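Local coordinates for small S protein (Podospora anserina, PDB 2WVQ), which triggers heterokaryon incompatibility on meeting het-S of incompatible cells and forms the [het-s] prion, this chain being its N-terminal globular (HeLo) domain, at residues F29-L34 with A147-W152; N23-C28 with E90-F95; Q46-I51 with S159-V164. The protein carries 2 engineered substitutions. One frame throughout, in Å; residues are numbered along the deposited sequence. Where two conformers were deposited one is given.

Contact 1 of 3, residues F29-L34 with A147-W152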
loop_
_atom_site.group_PDB
_atom_site.type_symbol
_atom_site.label_atom_id
_atom_site.label_comp_id
_atom_site.label_asym_id
_atom_site.label_seq_id
_atom_site.Cartn_x
_atom_site.Cartn_y
_atom_site.Cartn_z
ATOM N N PHE A 29 6.897 -12.027 -7.140
ATOM C CA PHE A 29 8.254 -12.026 -6.603
ATOM C C PHE A 29 9.409 -12.270 -7.612
ATOM O O PHE A 29 10.511 -11.790 -7.400
ATOM C CB PHE A 29 8.387 -13.027 -5.433
ATOM C CG PHE A 29 7.703 -12.590 -4.124
ATOM C CD1 PHE A 29 6.380 -13.022 -3.803
ATOM C CD2 PHE A 29 8.391 -11.827 -3.205
ATOM C CE1 PHE A 29 5.754 -12.640 -2.606
ATOM C CE2 PHE A 29 7.782 -11.461 -1.970
ATOM C CZ PHE A 29 6.444 -11.873 -1.680
ATOM N N GLU A 30 9.147 -12.994 -8.688
ATOM C CA GLU A 30 10.178 -13.343 -9.660
ATOM C C GLU A 30 10.609 -12.169 -10.544
ATOM O O GLU A 30 11.723 -12.136 -11.038
ATOM C CB GLU A 30 9.689 -14.508 -10.517
ATOM C CG GLU A 30 9.806 -15.829 -9.767
ATOM C CD GLU A 30 8.822 -16.891 -10.200
ATOM O OE1 GLU A 30 8.540 -17.773 -9.363
ATOM O OE2 GLU A 30 8.356 -16.867 -11.363
ATOM N N TYR A 31 9.716 -11.223 -10.760
ATOM C CA TYR A 31 10.020 -10.086 -11.639
ATOM C C TYR A 31 10.789 -8.963 -10.912
ATOM O O TYR A 31 11.138 -7.946 -11.548
ATOM C CB TYR A 31 8.732 -9.581 -12.300
ATOM C CG TYR A 31 7.985 -10.690 -13.008
ATOM C CD1 TYR A 31 6.880 -11.315 -12.407
ATOM C CD2 TYR A 31 8.410 -11.156 -14.267
ATOM C CE1 TYR A 31 6.201 -12.363 -13.056
ATOM C CE2 TYR A 31 7.733 -12.213 -14.917
ATOM C CZ TYR A 31 6.628 -12.803 -14.306
ATOM O OH TYR A 31 5.949 -13.824 -14.953
ATOM N N VAL A 32 11.051 -9.126 -9.606
ATOM C CA VAL A 32 11.642 -8.019 -8.830
ATOM C C VAL A 32 13.166 -7.985 -8.614
ATOM O O VAL A 32 13.796 -8.918 -8.111
ATOM C CB VAL A 32 10.763 -7.463 -7.620
ATOM C CG1 VAL A 32 9.665 -8.415 -7.144
ATOM C CG2 VAL A 32 11.608 -6.828 -6.481
ATOM N N GLN A 33 13.726 -6.865 -9.074
ATOM C CA GLN A 33 15.135 -6.543 -8.962
ATOM C C GLN A 33 15.348 -5.534 -7.822
ATOM O O GLN A 33 14.415 -4.838 -7.404
ATOM C CB GLN A 33 15.609 -5.902 -10.262
ATOM C CG GLN A 33 15.593 -6.770 -11.506
ATOM C CD GLN A 33 15.652 -5.926 -12.770
ATOM O OE1 GLN A 33 15.819 -6.435 -13.864
ATOM N NE2 GLN A 33 15.522 -4.615 -12.610
ATOM N N LEU A 34 16.569 -5.477 -7.283
ATOM C CA LEU A 34 16.884 -4.449 -6.295
ATOM C C LEU A 34 17.922 -3.494 -6.886
ATOM O O LEU A 34 18.917 -3.923 -7.463
ATOM C CB LEU A 34 17.374 -5.040 -4.962
ATOM C CG LEU A 34 16.399 -5.953 -4.201
ATOM C CD1 LEU A 34 16.970 -6.243 -2.830
ATOM C CD2 LEU A 34 15.012 -5.321 -4.078
ATOM N N ALA A 147 5.252 -17.398 -20.302
ATOM C CA ALA A 147 4.851 -15.995 -20.438
ATOM C C ALA A 147 5.468 -15.164 -19.326
ATOM O O ALA A 147 5.335 -15.508 -18.139
ATOM C CB ALA A 147 3.326 -15.867 -20.432
ATOM N N LYS A 148 6.163 -14.094 -19.718
ATOM C CA LYS A 148 6.794 -13.173 -18.766
ATOM C C LYS A 148 6.013 -11.854 -18.607
ATOM O O LYS A 148 5.316 -11.414 -19.532
ATOM C CB LYS A 148 8.245 -12.865 -19.179
ATOM C CG LYS A 148 9.307 -13.802 -18.584
ATOM C CD LYS A 148 10.722 -13.212 -18.769
ATOM C CE LYS A 148 11.815 -14.302 -18.867
ATOM N NZ LYS A 148 11.632 -15.297 -19.991
ATOM N N LYS A 149 6.113 -11.276 -17.403
ATOM C CA LYS A 149 5.799 -9.869 -17.115
ATOM C C LYS A 149 7.115 -9.084 -17.215
ATOM O O LYS A 149 8.200 -9.669 -17.076
ATOM C CB LYS A 149 5.196 -9.737 -15.701
ATOM C CG LYS A 149 3.663 -9.818 -15.651
ATOM C CD LYS A 149 3.125 -10.584 -14.420
ATOM C CE LYS A 149 2.839 -9.713 -13.170
ATOM N NZ LYS A 149 4.023 -9.551 -12.245
ATOM N N THR A 150 7.025 -7.772 -17.456
ATOM C CA THR A 150 8.201 -6.875 -17.421
ATOM C C THR A 150 8.885 -6.913 -16.038
ATOM O O THR A 150 8.208 -6.742 -15.014
ATOM C CB THR A 150 7.823 -5.386 -17.769
ATOM O OG1 THR A 150 6.878 -4.872 -16.806
ATOM C CG2 THR A 150 7.234 -5.266 -19.200
ATOM N N ALA A 151 10.198 -7.162 -16.021
ATOM C CA ALA A 151 11.019 -7.104 -14.801
ATOM C C ALA A 151 11.120 -5.655 -14.346
ATOM O O ALA A 151 11.168 -4.746 -15.170
ATOM C CB ALA A 151 12.410 -7.696 -15.038
ATOM N N TRP A 152 11.111 -5.437 -13.036
ATOM C CA TRP A 152 11.081 -4.091 -12.508
ATOM C C TRP A 152 11.853 -4.029 -11.185
ATOM O O TRP A 152 11.961 -5.012 -10.468
ATOM C CB TRP A 152 9.624 -3.609 -12.384
ATOM C CG TRP A 152 8.856 -4.443 -11.413
ATOM C CD1 TRP A 152 8.253 -5.640 -11.657
ATOM C CD2 TRP A 152 8.647 -4.157 -10.032
ATOM N NE1 TRP A 152 7.676 -6.118 -10.502
ATOM C CE2 TRP A 152 7.887 -5.217 -9.496
ATOM C CE3 TRP A 152 9.008 -3.094 -9.196
ATOM C CZ2 TRP A 152 7.509 -5.257 -8.165
ATOM C CZ3 TRP A 152 8.637 -3.141 -7.889
ATOM C CH2 TRP A 152 7.897 -4.209 -7.376
#

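Contact 2 of 3, residues N23-C28 with E90-F95. Engineered in segment 23-28: A27 (natural residue Asp).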
loop_
_atom_site.group_PDB
_atom_site.type_symbol
_atom_site.label_atom_id
_atom_site.label_comp_id
_atom_site.label_asym_id
_atom_site.label_seq_id
_atom_site.Cartn_x
_atom_site.Cartn_y
_atom_site.Cartn_z
ATOM N N ASN A 23 -1.355 -18.186 -7.193
ATOM C CA ASN A 23 -0.172 -18.553 -8.009
ATOM C C ASN A 23 0.452 -17.328 -8.691
ATOM O O ASN A 23 1.668 -17.231 -8.795
ATOM C CB ASN A 23 -0.454 -19.695 -9.012
ATOM C CG ASN A 23 -0.725 -21.054 -8.309
ATOM O OD1 ASN A 23 -0.039 -21.425 -7.347
ATOM N ND2 ASN A 23 -1.757 -21.746 -8.754
ATOM N N ASN A 24 -0.400 -16.391 -9.088
ATOM C CA ASN A 24 0.045 -15.057 -9.585
ATOM C C ASN A 24 0.835 -14.201 -8.588
ATOM O O ASN A 24 1.836 -13.574 -8.976
ATOM C CB ASN A 24 -1.150 -14.306 -10.212
ATOM C CG ASN A 24 -1.664 -15.007 -11.487
ATOM O OD1 ASN A 24 -0.944 -15.820 -12.081
ATOM N ND2 ASN A 24 -2.886 -14.693 -11.917
ATOM N N CYS A 25 0.399 -14.188 -7.329
ATOM C CA CYS A 25 1.076 -13.546 -6.210
ATOM C C CYS A 25 2.502 -14.076 -6.038
ATOM O O CYS A 25 3.482 -13.298 -5.955
ATOM C CB CYS A 25 0.287 -13.708 -4.872
ATOM S SG CYS A 25 -1.272 -12.778 -4.696
ATOM N N VAL A 26 2.624 -15.398 -5.968
ATOM C CA VAL A 26 3.964 -16.033 -5.806
ATOM C C VAL A 26 4.843 -15.645 -7.010
ATOM O O VAL A 26 5.985 -15.216 -6.847
ATOM C CB VAL A 26 3.872 -17.583 -5.634
ATOM C CG1 VAL A 26 5.352 -18.243 -5.573
ATOM C CG2 VAL A 26 3.047 -17.925 -4.382
ATOM N N ALA A 27 4.277 -15.711 -8.212
ATOM C CA ALA A 27 5.028 -15.333 -9.417
ATOM C C ALA A 27 5.460 -13.851 -9.474
ATOM O O ALA A 27 6.465 -13.546 -10.146
ATOM C CB ALA A 27 4.297 -15.747 -10.680
ATOM N N CYS A 28 4.754 -12.963 -8.760
ATOM C CA CYS A 28 5.103 -11.507 -8.659
ATOM C C CYS A 28 6.502 -11.272 -8.160
ATOM O O CYS A 28 7.180 -10.401 -8.671
ATOM C CB CYS A 28 4.159 -10.727 -7.752
ATOM S SG CYS A 28 2.549 -10.230 -8.483
ATOM N N GLU A 90 -5.588 -8.232 -2.772
ATOM C CA GLU A 90 -4.817 -7.152 -2.137
ATOM C C GLU A 90 -3.263 -7.315 -2.221
ATOM O O GLU A 90 -2.551 -6.315 -2.400
ATOM C CB GLU A 90 -5.311 -6.884 -0.716
ATOM C CG GLU A 90 -5.373 -5.343 -0.432
ATOM C CD GLU A 90 -5.812 -4.991 0.956
ATOM O OE1 GLU A 90 -5.203 -4.074 1.551
ATOM O OE2 GLU A 90 -6.776 -5.621 1.463
ATOM N N ILE A 91 -2.734 -8.546 -2.155
ATOM C CA ILE A 91 -1.272 -8.751 -2.421
ATOM C C ILE A 91 -0.925 -8.323 -3.864
ATOM O O ILE A 91 0.099 -7.657 -4.093
ATOM C CB ILE A 91 -0.759 -10.235 -2.107
ATOM C CG1 ILE A 91 -0.859 -10.527 -0.621
ATOM C CG2 ILE A 91 0.716 -10.441 -2.558
ATOM C CD1 ILE A 91 -0.822 -12.030 -0.239
ATOM N N LEU A 92 -1.789 -8.681 -4.816
ATOM C CA LEU A 92 -1.656 -8.239 -6.202
ATOM C C LEU A 92 -1.620 -6.709 -6.396
ATOM O O LEU A 92 -0.776 -6.204 -7.152
ATOM C CB LEU A 92 -2.728 -8.870 -7.103
ATOM C CG LEU A 92 -2.406 -10.123 -7.972
ATOM C CD1 LEU A 92 -1.164 -10.872 -7.628
ATOM C CD2 LEU A 92 -3.584 -11.082 -8.227
ATOM N N LEU A 93 -2.557 -6.009 -5.744
ATOM C CA LEU A 93 -2.593 -4.518 -5.695
ATOM C C LEU A 93 -1.293 -3.918 -5.110
ATOM O O LEU A 93 -0.820 -2.871 -5.561
ATOM C CB LEU A 93 -3.801 -4.060 -4.866
ATOM C CG LEU A 93 -5.143 -3.620 -5.456
ATOM C CD1 LEU A 93 -5.416 -4.135 -6.851
ATOM C CD2 LEU A 93 -6.285 -3.942 -4.519
ATOM N N LEU A 94 -0.783 -4.557 -4.075
ATOM C CA LEU A 94 0.490 -4.246 -3.440
ATOM C C LEU A 94 1.673 -4.186 -4.428
ATOM O O LEU A 94 2.494 -3.264 -4.393
ATOM C CB LEU A 94 0.764 -5.312 -2.345
ATOM C CG LEU A 94 1.907 -5.108 -1.357
ATOM C CD1 LEU A 94 1.747 -3.692 -0.746
ATOM C CD2 LEU A 94 1.830 -6.175 -0.254
ATOM N N PHE A 95 1.755 -5.192 -5.292
ATOM C CA PHE A 95 2.785 -5.309 -6.309
ATOM C C PHE A 95 2.504 -4.349 -7.491
ATOM O O PHE A 95 3.429 -3.725 -8.021
ATOM C CB PHE A 95 2.898 -6.789 -6.785
ATOM C CG PHE A 95 3.722 -7.675 -5.863
ATOM C CD1 PHE A 95 3.099 -8.596 -4.997
ATOM C CD2 PHE A 95 5.120 -7.585 -5.864
ATOM C CE1 PHE A 95 3.870 -9.405 -4.108
ATOM C CE2 PHE A 95 5.934 -8.432 -5.008
ATOM C CZ PHE A 95 5.305 -9.330 -4.132
#

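Contact 3 of 3, residues Q46-I51 with S159-V164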
loop_
_atom_site.group_PDB
_atom_site.type_symbol
_atom_site.label_atom_id
_atom_site.label_comp_id
_atom_site.label_asym_id
_atom_site.label_seq_id
_atom_site.Cartn_x
_atom_site.Cartn_y
_atom_site.Cartn_z
ATOM N N GLN A 46 17.366 -9.098 -0.363
ATOM C CA GLN A 46 16.953 -10.133 -1.308
ATOM C C GLN A 46 16.494 -11.399 -0.563
ATOM O O GLN A 46 15.414 -11.901 -0.861
ATOM C CB GLN A 46 18.064 -10.458 -2.310
ATOM C CG GLN A 46 17.710 -11.569 -3.320
ATOM C CD GLN A 46 16.538 -11.202 -4.206
ATOM O OE1 GLN A 46 16.633 -10.278 -5.004
ATOM N NE2 GLN A 46 15.415 -11.919 -4.058
ATOM N N LEU A 47 17.264 -11.854 0.426
ATOM C CA LEU A 47 16.842 -12.999 1.262
ATOM C C LEU A 47 15.509 -12.756 2.013
ATOM O O LEU A 47 14.729 -13.694 2.168
ATOM C CB LEU A 47 17.965 -13.466 2.211
ATOM C CG LEU A 47 19.227 -14.070 1.549
ATOM C CD1 LEU A 47 20.362 -14.251 2.516
ATOM C CD2 LEU A 47 18.949 -15.379 0.811
ATOM N N ARG A 48 15.270 -11.523 2.498
ATOM C CA ARG A 48 14.002 -11.143 3.150
ATOM C C ARG A 48 12.808 -11.303 2.186
ATOM O O ARG A 48 11.749 -11.825 2.576
ATOM C CB ARG A 48 14.015 -9.691 3.659
ATOM C CG ARG A 48 15.100 -9.284 4.588
ATOM C CD ARG A 48 14.718 -9.465 6.052
ATOM N NE ARG A 48 13.603 -8.614 6.481
ATOM C CZ ARG A 48 13.039 -8.684 7.693
ATOM N NH1 ARG A 48 13.487 -9.569 8.587
ATOM N NH2 ARG A 48 12.030 -7.873 8.014
ATOM N N LEU A 49 12.985 -10.861 0.939
ATOM C CA LEU A 49 12.026 -11.109 -0.151
ATOM C C LEU A 49 11.790 -12.616 -0.476
ATOM O O LEU A 49 10.636 -13.049 -0.658
ATOM C CB LEU A 49 12.472 -10.372 -1.417
ATOM C CG LEU A 49 11.705 -9.273 -2.174
ATOM C CD1 LEU A 49 10.629 -8.443 -1.400
ATOM C CD2 LEU A 49 12.691 -8.364 -2.903
ATOM N N ASP A 50 12.869 -13.393 -0.566
ATOM C CA ASP A 50 12.772 -14.840 -0.852
ATOM C C ASP A 50 12.026 -15.560 0.275
ATOM O O ASP A 50 11.292 -16.511 0.022
ATOM C CB ASP A 50 14.159 -15.495 -1.029
ATOM C CG ASP A 50 15.019 -14.852 -2.157
ATOM O OD1 ASP A 50 16.257 -14.999 -2.072
ATOM O OD2 ASP A 50 14.498 -14.247 -3.130
ATOM N N ILE A 51 12.253 -15.127 1.512
ATOM C CA ILE A 51 11.567 -15.673 2.684
ATOM C C ILE A 51 10.080 -15.349 2.718
ATOM O O ILE A 51 9.280 -16.239 3.057
ATOM C CB ILE A 51 12.276 -15.320 4.007
ATOM C CG1 ILE A 51 13.598 -16.080 4.101
ATOM C CG2 ILE A 51 11.411 -15.646 5.225
ATOM C CD1 ILE A 51 14.542 -15.448 5.090
ATOM N N SER A 159 10.267 0.928 -0.089
ATOM C CA SER A 159 9.468 0.136 -1.008
ATOM C C SER A 159 9.603 -1.375 -0.726
ATOM O O SER A 159 8.622 -2.134 -0.861
ATOM C CB SER A 159 9.901 0.423 -2.451
ATOM O OG SER A 159 9.571 1.750 -2.848
ATOM N N LEU A 160 10.826 -1.813 -0.400
ATOM C CA LEU A 160 11.114 -3.223 -0.078
ATOM C C LEU A 160 10.467 -3.593 1.242
ATOM O O LEU A 160 9.792 -4.616 1.341
ATOM C CB LEU A 160 12.628 -3.448 0.011
ATOM C CG LEU A 160 13.363 -4.774 0.351
ATOM C CD1 LEU A 160 13.035 -5.409 1.679
ATOM C CD2 LEU A 160 13.271 -5.773 -0.766
ATOM N N GLU A 161 10.682 -2.752 2.252
ATOM C CA GLU A 161 10.052 -2.930 3.564
ATOM C C GLU A 161 8.538 -2.978 3.460
ATOM O O GLU A 161 7.910 -3.840 4.082
ATOM C CB GLU A 161 10.467 -1.833 4.552
ATOM C CG GLU A 161 11.927 -1.903 5.020
ATOM C CD GLU A 161 12.352 -3.274 5.570
ATOM O OE1 GLU A 161 13.573 -3.570 5.512
ATOM O OE2 GLU A 161 11.491 -4.055 6.054
ATOM N N LYS A 162 7.957 -2.073 2.668
ATOM C CA LYS A 162 6.505 -2.077 2.443
ATOM C C LYS A 162 6.018 -3.419 1.893
ATOM O O LYS A 162 5.024 -3.913 2.362
ATOM C CB LYS A 162 6.074 -0.933 1.538
ATOM C CG LYS A 162 4.573 -0.749 1.417
ATOM C CD LYS A 162 4.239 0.775 1.358
ATOM C CE LYS A 162 4.044 1.276 -0.078
ATOM N NZ LYS A 162 4.562 2.683 -0.340
ATOM N N ILE A 163 6.711 -3.988 0.908
ATOM C CA ILE A 163 6.352 -5.318 0.384
ATOM C C ILE A 163 6.516 -6.416 1.438
ATOM O O ILE A 163 5.607 -7.214 1.641
ATOM C CB ILE A 163 7.157 -5.713 -0.884
ATOM C CG1 ILE A 163 6.781 -4.791 -2.050
ATOM C CG2 ILE A 163 6.936 -7.251 -1.225
ATOM C CD1 ILE A 163 7.375 -5.178 -3.342
ATOM N N VAL A 164 7.686 -6.462 2.069
ATOM C CA VAL A 164 8.016 -7.536 2.984
ATOM C C VAL A 164 7.062 -7.551 4.171
ATOM O O VAL A 164 6.481 -8.613 4.480
ATOM C CB VAL A 164 9.518 -7.484 3.428
ATOM C CG1 VAL A 164 9.724 -8.239 4.696
ATOM C CG2 VAL A 164 10.427 -8.041 2.296
HETATM O O HOH W 1 13.108 -6.359 5.143
#

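Contact 1 of 3, residues F29-L34 with A147-W152
The ring of Y31 lies under the side chain of K149, whose CB sits over the ring centre, 3.6 Å from the centroid and 9° off the ring normal, a CH-pi contact over the face. The two side chains cross at about a right angle. Beyond CB the lysine chain bends at three successive torsions, passes out beyond the CE1 side of the ring and drops back toward the ring plane, bringing its NZ to 3.4 Å from Y31 CD1. The phenol reaches this place because CG stands anti to the carbonyl carbon (chi1 -54°), which sets the CE2 side of the ring against the K149 backbone, Y31 CE2 being 3.1 Å from K149 N. Next along the chain, V32 and W152 run side by side and point the same way. V32 CB is above the six-membered ring of the indole, offset toward its rim, and V32 CG1 comes to 4.0 Å from W152 CZ2. The indole also packs on helix 79-108, against F95, A98, Q99 and S102. Two backbone hydrogen bonds set the register: W152 N to Y31 O and Q33 N to W152 O, both 2.9 Å. CA-H...O contacts, from A151 to Y31 O and from V32 to W152 O, accompany them. Q33 OE1 comes near the CB methyl of A151. One residue, W152, thus donates to the residue before V32 and accepts from the one after it, which is the bonding pattern of a parallel beta bridge, here in the two-stranded parallel sheet, 32-34 with 152-154, of an otherwise largely helical domain.

Contact 2 of 3, residues N23-C28 with E90-F95
The helical segments 23-28 and 90-95, of helices 18-28 and 79-108, run roughly parallel, their axes 9.5 Å apart at closest approach and inclined at 28°, the CA atoms of C25 and L92, and of C28 and F95, being nearest across the pair. C28 lays its CB over the centre of the F95 ring, 3.6 Å from the centroid, in a CH-pi contact. Its sulfur is carried toward the ring's attached side, 3.8 Å from F95 CG, an oblique sulfur-aromatic contact 34° off the normal. With SG anti to the carbonyl carbon (chi1 -80°), C28 also comes alongside L92 CD1. One turn earlier C25 points its SG between two side chains, 3.5 Å from L92 CD1 and 3.7 Å from I91 CB. This is helix-helix packing in the globular domain's bundle, made by small cysteines on one helix against larger apolar side chains on the other. The CD1 methyl of L92 bridges the two cysteines and also reaches the backbone of N24, where its CD1 is 4.0 Å from N24 C. L56 of helix 42-62 packs on both C25 and I91. On another side of helix 79-108, E90 OE2 forms a salt bridge with R104 of the second subunit and a hydrogen bond with its T101.

Contact 3 of 3, residues Q46-I51 with S159-V164
Two helices of the globular domain's core, 42-62 and 157-176, pack here through an apolar centre with a water-linked charged pair beside it. The segments run nearly parallel, at 22°, with axes 10.2 Å apart at closest approach. L49 provides the centre: it meets L160 tip to tip, and the methyls L49 CD2 and L160 CD2 are only 3.4 Å apart, tighter than ordinary van der Waals contact. L160 extends to that point with CG anti to the backbone N (chi1 179°). L49 CD1 reaches farther along helix 157-176, to V164 CG2 at 3.7 Å and I163 CG2 at 3.9 Å. V164 fits between two neighbours on the facing helix, its CG2 meeting L49 and the backbone oxygen of R48 while CG1 lies obliquely beside the guanidinium, 4.1 Å from R48 NH2. The arginine, bent at chi2 and chi3, crosses V164 at about a right angle. Its charge and that of E161 are too far apart for a salt bridge, with R48 NH2 4.3 Å from E161 OE2. A water spans them instead: it accepts from R48 NE at 2.7 Å and donates a weak bond to E161 OE1 at 2.9 Å. The guanidinium is also held elsewhere, by a hydrogen bond from NH1 to the carbonyl of G209. Around the leucine pair, L34 of strand 32-34 packs on both L49 and L160, and V32 of the same strand on L49, while L154 of strand 152-154 touches L160 and I163. I211, in the loop before helix 213-224, packs against R48 and V164, so the small parallel sheet and the C-terminal part of the chain both meet this helix pair.

In the fold
The three contacts lie within one domain, their centres 12 to 14 Å apart, and each touches the other two. Along the chain they interleave: 23-28, 29-34, 46-51, 90-95, 147-152 and 159-164, so each contact's first segment comes before every second one. F95 of contact 2 touches both of the others, taking F29 edge-to-face from contact 1 and I163 from contact 3. F29 also packs against the backbone oxygen of L49 in contact 3. Helix 18-28 leads into strand 32-34 and then helix 42-62, while strand 152-154 precedes helix 157-176. N-terminal elements are thereby tied to distant later ones in one compact globular domain, with helix 79-108 also reaching the second subunit of the dimer.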